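Probable sugar ABC transporter, sugar-binding protein (Streptococcus pneumoniae, PDB 2W7Y) binds the blood group A-trisaccharide and probably delivers such glycans to an ABC transporter for uptake into the cell. Local coordinates at residues Y199-G204 / M247-A252; R209-V214 / K237-A242. All coordinates share one frame; numbering follows the deposited sequence.

Interaction 1 (Y199-G204 / M247-A252); sequences YAFGAG and MKEIQA
Where Ala-203 and Ile-250 face each other, the loop leaving the chain corner at Ala-200 passes the last turns of helix 237-252 with 6.7 Å between their CA atoms, and no hydrogen bond joins the two segments. Side chains close the gap. Phe-201 reaches across from the loop and meets the helix with the rim of its ring: CE2 lies 3.8 Å from Ile-250 CD1, while CZ is equally close to Glu-249 CG, at 3.8 Å. Chi1 of 54° sets CG of Phe-201 between its backbone N and carbonyl carbon, and from there the ring extends toward the helix. The Ile-250 and Phe-201 side chains run at about a right angle, with CD1 at the ring edge, and Ile-250 serves both loop residues, giving CD1 to Phe-201 and CG1 to Ala-203, whose CB is 4.0 Å away. A methyl group suits Ala-203, because the backbone here runs near the helix.

Both segments fall in the bacterial extracellular solute-binding protein family, and the contact ties the chain at and just after the short strand 199-201 to the C-terminal turns of helix 237-252. Glu-249 fits this apolar setting by using its methylene and its carboxylate differently. CG lies anti to the backbone N (chi1 -172°) and packs against the ring, and the bend at chi2 carries the carboxylate to the ring edge, where OE1 sits in the ring plane 3.7 Å from Phe-201 CE1. The charge of that buried oxygen is met by a salt bridge to Arg-193 of helix 182-193. Phe-278 makes an edge-to-face pair with Phe-201.

Interaction 2 (R209-V214 / K237-A242); sequences RLFNTV and KEFADA
Aromatic packing joins Phe-211 to Phe-239 in a T-shaped, edge-to-face pair, with centroids 5.3 Å apart and planes at 76°. Phe-211 supplies the edge: its CZ stands over one face of Phe-239, displaced toward the rim, and is 3.8 Å from Phe-239 CZ. The CB of Phe-239 points away from the partner helix, but with CG anti to the backbone N (chi1 -162°) the ring swings back to receive that edge. The backbone O of Phe-239 lies in the plane of the Phe-211 ring, 3.9 Å from Phe-211 CE1.

Aliphatic packing centres on Ala-242. Its CB is 3.7 Å from Phe-211 CE1 and 3.6 Å from Val-214 CG1, so one methyl packs against both a ring and a branched side chain one turn apart. Alanine suits this place because the Phe-211 and Ala-242 CA atoms are just 6.0 Å apart. CB of Val-214 points at the partner helix, and its CG1 branch does the touching.

No hydrogen bond crosses between the two segments; two side-chain bonds lie within them. Thr-213 OG1 donates to Arg-209 O (2.7 Å) in the carbonyl plane, beside the backbone bond from Thr-213 N to the same oxygen. Lys-237 NZ makes a salt bridge to Asp-241 OD1 (2.8 Å), turned from the contact.

The segments run roughly antiparallel, at 146°. Helix 207-215 lies between helix 237-252 and strand 302-306, which Thr-213 and Arg-209 touch. Arg-209 NH2 hydrogen-bonds O7 of the bound 2-acetamido-2-deoxy-alpha-D-galactopyranose in the glycan pocket; Trp-182 of helix 182-193 packs on Val-214.

How the interactions relate
Both contacts are buried and rely on helix 237-252, interaction 2 on its first turns and interaction 1 on its last. Their other partners follow each other in the chain, strand 199-201 leading into helix 207-215, and Leu-210 bridges the two sites: its CD1 lies 4.1 Å from Ile-250 CD1 and also touches Phe-201. The chemistry differs with the setting. Interaction 2 is helix against helix, and its side-chain contacts across the interface are all apolar, whereas interaction 1 sets a loop against a helix and admits a carboxylate whose charge is met from a third helix. Interaction 2 also contains a residue of the glycan pocket, Arg-209, although that side chain takes no part in the packing.

Interaction 1 (Y199-G204 / M247-A252)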
ATOM      1  N   TYR A 199      23.385  -3.356   3.648  1.00 22.96           N
ATOM      2  CA  TYR A 199      23.026  -2.662   2.419  1.00 22.92           C
ATOM      3  C   TYR A 199      22.039  -1.546   2.748  1.00 22.94           C
ATOM      4  O   TYR A 199      21.426  -1.547   3.819  1.00 22.97           O
ATOM      5  CB  TYR A 199      22.487  -3.627   1.352  1.00 22.96           C
ATOM      6  CG  TYR A 199      21.217  -4.378   1.705  1.00 22.94           C
ATOM      7  CD1 TYR A 199      21.262  -5.564   2.446  1.00 22.79           C
ATOM      8  CD2 TYR A 199      19.975  -3.925   1.262  1.00 23.05           C
ATOM      9  CE1 TYR A 199      20.096  -6.265   2.759  1.00 22.74           C
ATOM     10  CE2 TYR A 199      18.802  -4.620   1.568  1.00 22.88           C
ATOM     11  CZ  TYR A 199      18.872  -5.787   2.316  1.00 22.97           C
ATOM     12  OH  TYR A 199      17.713  -6.468   2.618  1.00 22.70           O
ATOM     13  N   ALA A 200      21.906  -0.585   1.839  1.00 22.88           N
ATOM     14  CA  ALA A 200      21.111   0.612   2.092  1.00 22.82           C
ATOM     15  C   ALA A 200      19.617   0.295   2.245  1.00 22.86           C
ATOM     16  O   ALA A 200      19.044   0.468   3.328  1.00 22.74           O
ATOM     17  CB  ALA A 200      21.347   1.638   1.000  1.00 22.68           C
ATOM     18  N   PHE A 201      19.004  -0.183   1.167  1.00 22.87           N
ATOM     19  CA  PHE A 201      17.590  -0.553   1.164  1.00 22.90           C
ATOM     20  C   PHE A 201      17.307  -1.694   0.192  1.00 22.93           C
ATOM     21  O   PHE A 201      18.096  -1.961  -0.722  1.00 22.93           O
ATOM     22  CB  PHE A 201      16.703   0.663   0.837  1.00 22.91           C
ATOM     23  CG  PHE A 201      17.069   1.375  -0.445  1.00 22.99           C
ATOM     24  CD1 PHE A 201      17.942   2.463  -0.430  1.00 23.08           C
ATOM     25  CD2 PHE A 201      16.525   0.970  -1.665  1.00 22.94           C
ATOM     26  CE1 PHE A 201      18.284   3.129  -1.612  1.00 22.71           C
ATOM     27  CE2 PHE A 201      16.859   1.627  -2.852  1.00 23.14           C
ATOM     28  CZ  PHE A 201      17.742   2.710  -2.826  1.00 23.18           C
ATOM     29  N   GLY A 202      16.181  -2.370   0.398  1.00 23.01           N
ATOM     30  CA  GLY A 202      15.681  -3.336  -0.575  1.00 22.94           C
ATOM     31  C   GLY A 202      15.016  -2.635  -1.746  1.00 22.98           C
ATOM     32  O   GLY A 202      14.240  -1.697  -1.557  1.00 23.12           O
ATOM     33  N   ALA A 203      15.330  -3.086  -2.957  1.00 23.11           N
ATOM     34  CA  ALA A 203      14.723  -2.547  -4.174  1.00 23.27           C
ATOM     35  C   ALA A 203      13.848  -3.596  -4.859  1.00 23.39           C
ATOM     36  O   ALA A 203      13.973  -4.789  -4.596  1.00 23.59           O
ATOM     37  CB  ALA A 203      15.794  -2.028  -5.123  1.00 23.25           C
ATOM     38  N   GLY A 204      12.969  -3.142  -5.745  1.00 23.61           N
ATOM     39  CA  GLY A 204      11.967  -4.005  -6.374  1.00 23.67           C
ATOM     40  C   GLY A 204      10.631  -3.302  -6.259  1.00 23.74           C
ATOM     41  O   GLY A 204      10.480  -2.179  -6.741  1.00 23.86           O
HETATM   42  N   MSE A 247      16.234   5.412 -10.562  1.00 23.36           N
HETATM   43  CA  MSE A 247      17.034   4.402 -11.260  1.00 23.54           C
HETATM   44  C   MSE A 247      18.533   4.510 -10.985  1.00 23.41           C
HETATM   45  O   MSE A 247      19.214   3.496 -10.870  1.00 23.55           O
HETATM   46  CB  MSE A 247      16.785   4.464 -12.767  1.00 23.49           C
HETATM   47  CG  MSE A 247      15.453   3.888 -13.195  1.00 23.73           C
HETATM   48 SE   MSE A 247      15.164   4.065 -15.109  1.00 24.24          SE
HETATM   49  CE  MSE A 247      13.605   2.914 -15.274  1.00 23.76           C
ATOM     50  N   LYS A 248      19.039   5.738 -10.896  1.00 23.40           N
ATOM     51  CA  LYS A 248      20.436   5.993 -10.537  1.00 23.29           C
ATOM     52  C   LYS A 248      20.735   5.526  -9.116  1.00 23.27           C
ATOM     53  O   LYS A 248      21.802   4.961  -8.848  1.00 23.09           O
ATOM     54  CB  LYS A 248      20.762   7.484 -10.668  1.00 23.24           C
ATOM     55  CG  LYS A 248      21.053   7.950 -12.086  1.00 23.31           C
ATOM     56  CD  LYS A 248      21.078   9.468 -12.175  1.00 23.54           C
ATOM     57  CE  LYS A 248      22.237  10.075 -11.388  1.00 23.78           C
ATOM     58  NZ  LYS A 248      22.143  11.563 -11.308  1.00 23.82           N
ATOM     59  N   GLU A 249      19.786   5.770  -8.212  1.00 23.20           N
ATOM     60  CA  GLU A 249      19.911   5.364  -6.816  1.00 23.28           C
ATOM     61  C   GLU A 249      19.765   3.851  -6.642  1.00 23.25           C
ATOM     62  O   GLU A 249      20.468   3.243  -5.833  1.00 23.38           O
ATOM     63  CB  GLU A 249      18.908   6.123  -5.939  1.00 23.23           C
ATOM     64  CG  GLU A 249      19.077   5.916  -4.434  1.00 23.26           C
ATOM     65  CD  GLU A 249      20.501   6.139  -3.934  1.00 23.12           C
ATOM     66  OE1 GLU A 249      20.860   5.519  -2.916  1.00 23.55           O
ATOM     67  OE2 GLU A 249      21.263   6.920  -4.543  1.00 22.88           O
ATOM     68  N   ILE A 250      18.862   3.255  -7.413  1.00 23.29           N
ATOM     69  CA  ILE A 250      18.663   1.805  -7.426  1.00 23.19           C
ATOM     70  C   ILE A 250      19.896   1.070  -7.984  1.00 23.33           C
ATOM     71  O   ILE A 250      20.246  -0.020  -7.514  1.00 23.27           O
ATOM     72  CB  ILE A 250      17.370   1.433  -8.211  1.00 23.21           C
ATOM     73  CG1 ILE A 250      16.146   1.355  -7.286  1.00 23.36           C
ATOM     74  CG2 ILE A 250      17.507   0.090  -8.900  1.00 23.14           C
ATOM     75  CD1 ILE A 250      15.908   2.550  -6.364  1.00 23.73           C
ATOM     76  N   GLN A 251      20.554   1.678  -8.973  1.00 23.27           N
ATOM     77  CA  GLN A 251      21.770   1.115  -9.558  1.00 23.22           C
ATOM     78  C   GLN A 251      22.944   1.221  -8.579  1.00 23.07           C
ATOM     79  O   GLN A 251      23.728   0.282  -8.436  1.00 22.99           O
ATOM     80  CB  GLN A 251      22.096   1.803 -10.885  1.00 23.27           C
ATOM     81  CG  GLN A 251      22.985   0.981 -11.812  1.00 23.50           C
ATOM     82  CD  GLN A 251      23.114   1.597 -13.188  1.00 23.41           C
ATOM     83  OE1 GLN A 251      23.619   2.707 -13.337  1.00 23.76           O
ATOM     84  NE2 GLN A 251      22.660   0.876 -14.205  1.00 23.47           N
ATOM     85  N   ALA A 252      23.038   2.363  -7.900  1.00 23.01           N
ATOM     86  CA  ALA A 252      24.031   2.588  -6.851  1.00 23.09           C
ATOM     87  C   ALA A 252      23.790   1.683  -5.644  1.00 23.12           C
ATOM     88  O   ALA A 252      24.728   1.326  -4.929  1.00 23.16           O
ATOM     89  CB  ALA A 252      24.025   4.053  -6.424  1.00 23.07           C
TER

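Interaction 2 (R209-V214 / K237-A242)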
ATOM      1  N   ARG A 209       7.924   3.281  -4.394  1.00 23.08           N
ATOM      2  CA  ARG A 209       7.588   4.213  -3.318  1.00 23.03           C
ATOM      3  C   ARG A 209       8.516   5.426  -3.349  1.00 23.02           C
ATOM      4  O   ARG A 209       8.125   6.524  -2.941  1.00 22.98           O
ATOM      5  CB  ARG A 209       7.658   3.538  -1.938  1.00 22.93           C
ATOM      6  CG  ARG A 209       7.159   2.099  -1.865  1.00 23.05           C
ATOM      7  CD  ARG A 209       5.690   1.958  -2.254  1.00 23.18           C
ATOM      8  NE  ARG A 209       5.176   0.629  -1.930  1.00 22.81           N
ATOM      9  CZ  ARG A 209       4.002   0.154  -2.333  1.00 22.27           C
ATOM     10  NH1 ARG A 209       3.198   0.897  -3.085  1.00 21.97           N
ATOM     11  NH2 ARG A 209       3.633  -1.067  -1.978  1.00 22.17           N
ATOM     12  N   LEU A 210       9.742   5.217  -3.824  1.00 23.06           N
ATOM     13  CA  LEU A 210      10.680   6.316  -4.064  1.00 22.99           C
ATOM     14  C   LEU A 210      10.272   7.155  -5.274  1.00 23.02           C
ATOM     15  O   LEU A 210      10.338   8.382  -5.223  1.00 23.08           O
ATOM     16  CB  LEU A 210      12.112   5.798  -4.226  1.00 23.07           C
ATOM     17  CG  LEU A 210      12.862   5.292  -2.983  1.00 22.72           C
ATOM     18  CD1 LEU A 210      14.220   4.731  -3.377  1.00 21.87           C
ATOM     19  CD2 LEU A 210      13.020   6.388  -1.937  1.00 22.45           C
ATOM     20  N   PHE A 211       9.852   6.491  -6.352  1.00 23.11           N
ATOM     21  CA  PHE A 211       9.332   7.167  -7.549  1.00 23.17           C
ATOM     22  C   PHE A 211       8.047   7.945  -7.241  1.00 23.22           C
ATOM     23  O   PHE A 211       7.913   9.107  -7.627  1.00 23.21           O
ATOM     24  CB  PHE A 211       9.089   6.163  -8.686  1.00 23.10           C
ATOM     25  CG  PHE A 211       8.432   6.766  -9.914  1.00 23.21           C
ATOM     26  CD1 PHE A 211       9.180   7.496 -10.839  1.00 23.11           C
ATOM     27  CD2 PHE A 211       7.067   6.593 -10.147  1.00 22.91           C
ATOM     28  CE1 PHE A 211       8.570   8.055 -11.976  1.00 23.13           C
ATOM     29  CE2 PHE A 211       6.453   7.141 -11.276  1.00 23.10           C
ATOM     30  CZ  PHE A 211       7.204   7.873 -12.193  1.00 22.98           C
ATOM     31  N   ASN A 212       7.118   7.285  -6.553  1.00 23.10           N
ATOM     32  CA  ASN A 212       5.833   7.857  -6.163  1.00 23.12           C
ATOM     33  C   ASN A 212       5.989   9.158  -5.387  1.00 23.11           C
ATOM     34  O   ASN A 212       5.266  10.130  -5.629  1.00 23.04           O
ATOM     35  CB  ASN A 212       5.075   6.847  -5.294  1.00 23.26           C
ATOM     36  CG  ASN A 212       3.560   6.957  -5.418  1.00 23.27           C
ATOM     37  OD1 ASN A 212       2.865   5.950  -5.329  1.00 23.92           O
ATOM     38  ND2 ASN A 212       3.043   8.168  -5.599  1.00 23.40           N
ATOM     39  N   THR A 213       6.945   9.167  -4.459  1.00 23.08           N
ATOM     40  CA  THR A 213       7.138  10.302  -3.562  1.00 22.98           C
ATOM     41  C   THR A 213       8.012  11.414  -4.144  1.00 23.00           C
ATOM     42  O   THR A 213       7.794  12.586  -3.831  1.00 22.92           O
ATOM     43  CB  THR A 213       7.651   9.869  -2.164  1.00 22.88           C
ATOM     44  OG1 THR A 213       8.809   9.031  -2.293  1.00 23.19           O
ATOM     45  CG2 THR A 213       6.572   9.109  -1.420  1.00 22.64           C
ATOM     46  N   VAL A 214       8.981  11.058  -4.988  1.00 23.09           N
ATOM     47  CA  VAL A 214       9.870  12.063  -5.592  1.00 23.34           C
ATOM     48  C   VAL A 214       9.142  12.853  -6.677  1.00 23.51           C
ATOM     49  O   VAL A 214       9.462  14.014  -6.932  1.00 23.80           O
ATOM     50  CB  VAL A 214      11.228  11.467  -6.101  1.00 23.33           C
ATOM     51  CG1 VAL A 214      11.070  10.743  -7.436  1.00 23.32           C
ATOM     52  CG2 VAL A 214      12.289  12.562  -6.207  1.00 23.23           C
ATOM     53  N   LYS A 237       8.831  16.464 -18.093  1.00 23.54           N
ATOM     54  CA  LYS A 237      10.178  16.492 -17.527  1.00 23.56           C
ATOM     55  C   LYS A 237      10.209  15.935 -16.104  1.00 23.58           C
ATOM     56  O   LYS A 237      11.133  15.206 -15.742  1.00 23.72           O
ATOM     57  CB  LYS A 237      10.737  17.925 -17.584  1.00 23.56           C
ATOM     58  CG  LYS A 237      12.000  18.177 -16.765  1.00 23.77           C
ATOM     59  CD  LYS A 237      12.730  19.440 -17.233  1.00 24.02           C
ATOM     60  CE  LYS A 237      13.606  20.028 -16.123  1.00 24.02           C
ATOM     61  NZ  LYS A 237      14.686  19.103 -15.653  1.00 23.96           N
ATOM     62  N   GLU A 238       9.188  16.265 -15.316  1.00 23.54           N
ATOM     63  CA  GLU A 238       9.045  15.761 -13.951  1.00 23.52           C
ATOM     64  C   GLU A 238       8.968  14.233 -13.884  1.00 23.51           C
ATOM     65  O   GLU A 238       9.594  13.621 -13.021  1.00 23.73           O
ATOM     66  CB  GLU A 238       7.820  16.382 -13.265  1.00 23.53           C
ATOM     67  CG  GLU A 238       7.937  17.880 -12.982  1.00 23.43           C
ATOM     68  CD  GLU A 238       7.550  18.749 -14.167  1.00 23.33           C
ATOM     69  OE1 GLU A 238       7.086  18.204 -15.193  1.00 22.97           O
ATOM     70  OE2 GLU A 238       7.705  19.987 -14.068  1.00 23.36           O
ATOM     71  N   PHE A 239       8.199  13.632 -14.791  1.00 23.48           N
ATOM     72  CA  PHE A 239       8.083  12.176 -14.897  1.00 23.39           C
ATOM     73  C   PHE A 239       9.419  11.541 -15.282  1.00 23.40           C
ATOM     74  O   PHE A 239       9.806  10.511 -14.724  1.00 23.46           O
ATOM     75  CB  PHE A 239       7.015  11.801 -15.931  1.00 23.28           C
ATOM     76  CG  PHE A 239       6.516  10.383 -15.817  1.00 23.26           C
ATOM     77  CD1 PHE A 239       5.324  10.106 -15.160  1.00 23.08           C
ATOM     78  CD2 PHE A 239       7.227   9.324 -16.384  1.00 23.53           C
ATOM     79  CE1 PHE A 239       4.854   8.803 -15.055  1.00 23.02           C
ATOM     80  CE2 PHE A 239       6.765   8.012 -16.276  1.00 23.34           C
ATOM     81  CZ  PHE A 239       5.576   7.752 -15.610  1.00 22.97           C
ATOM     82  N   ALA A 240      10.113  12.161 -16.237  1.00 23.36           N
ATOM     83  CA  ALA A 240      11.405  11.671 -16.722  1.00 23.23           C
ATOM     84  C   ALA A 240      12.521  11.833 -15.692  1.00 23.16           C
ATOM     85  O   ALA A 240      13.359  10.939 -15.548  1.00 23.10           O
ATOM     86  CB  ALA A 240      11.782  12.349 -18.034  1.00 23.06           C
ATOM     87  N   ASP A 241      12.530  12.969 -14.991  1.00 23.12           N
ATOM     88  CA  ASP A 241      13.515  13.236 -13.936  1.00 23.20           C
ATOM     89  C   ASP A 241      13.363  12.298 -12.744  1.00 23.09           C
ATOM     90  O   ASP A 241      14.358  11.836 -12.190  1.00 23.15           O
ATOM     91  CB  ASP A 241      13.435  14.688 -13.448  1.00 23.22           C
ATOM     92  CG  ASP A 241      13.858  15.690 -14.501  1.00 23.56           C
ATOM     93  OD1 ASP A 241      13.572  16.893 -14.304  1.00 24.08           O
ATOM     94  OD2 ASP A 241      14.461  15.288 -15.523  1.00 23.60           O
ATOM     95  N   ALA A 242      12.121  12.037 -12.346  1.00 23.02           N
ATOM     96  CA  ALA A 242      11.834  11.152 -11.219  1.00 23.10           C
ATOM     97  C   ALA A 242      12.336   9.740 -11.518  1.00 23.14           C
ATOM     98  O   ALA A 242      13.069   9.145 -10.727  1.00 22.93           O
ATOM     99  CB  ALA A 242      10.338  11.143 -10.920  1.00 23.13           C
TER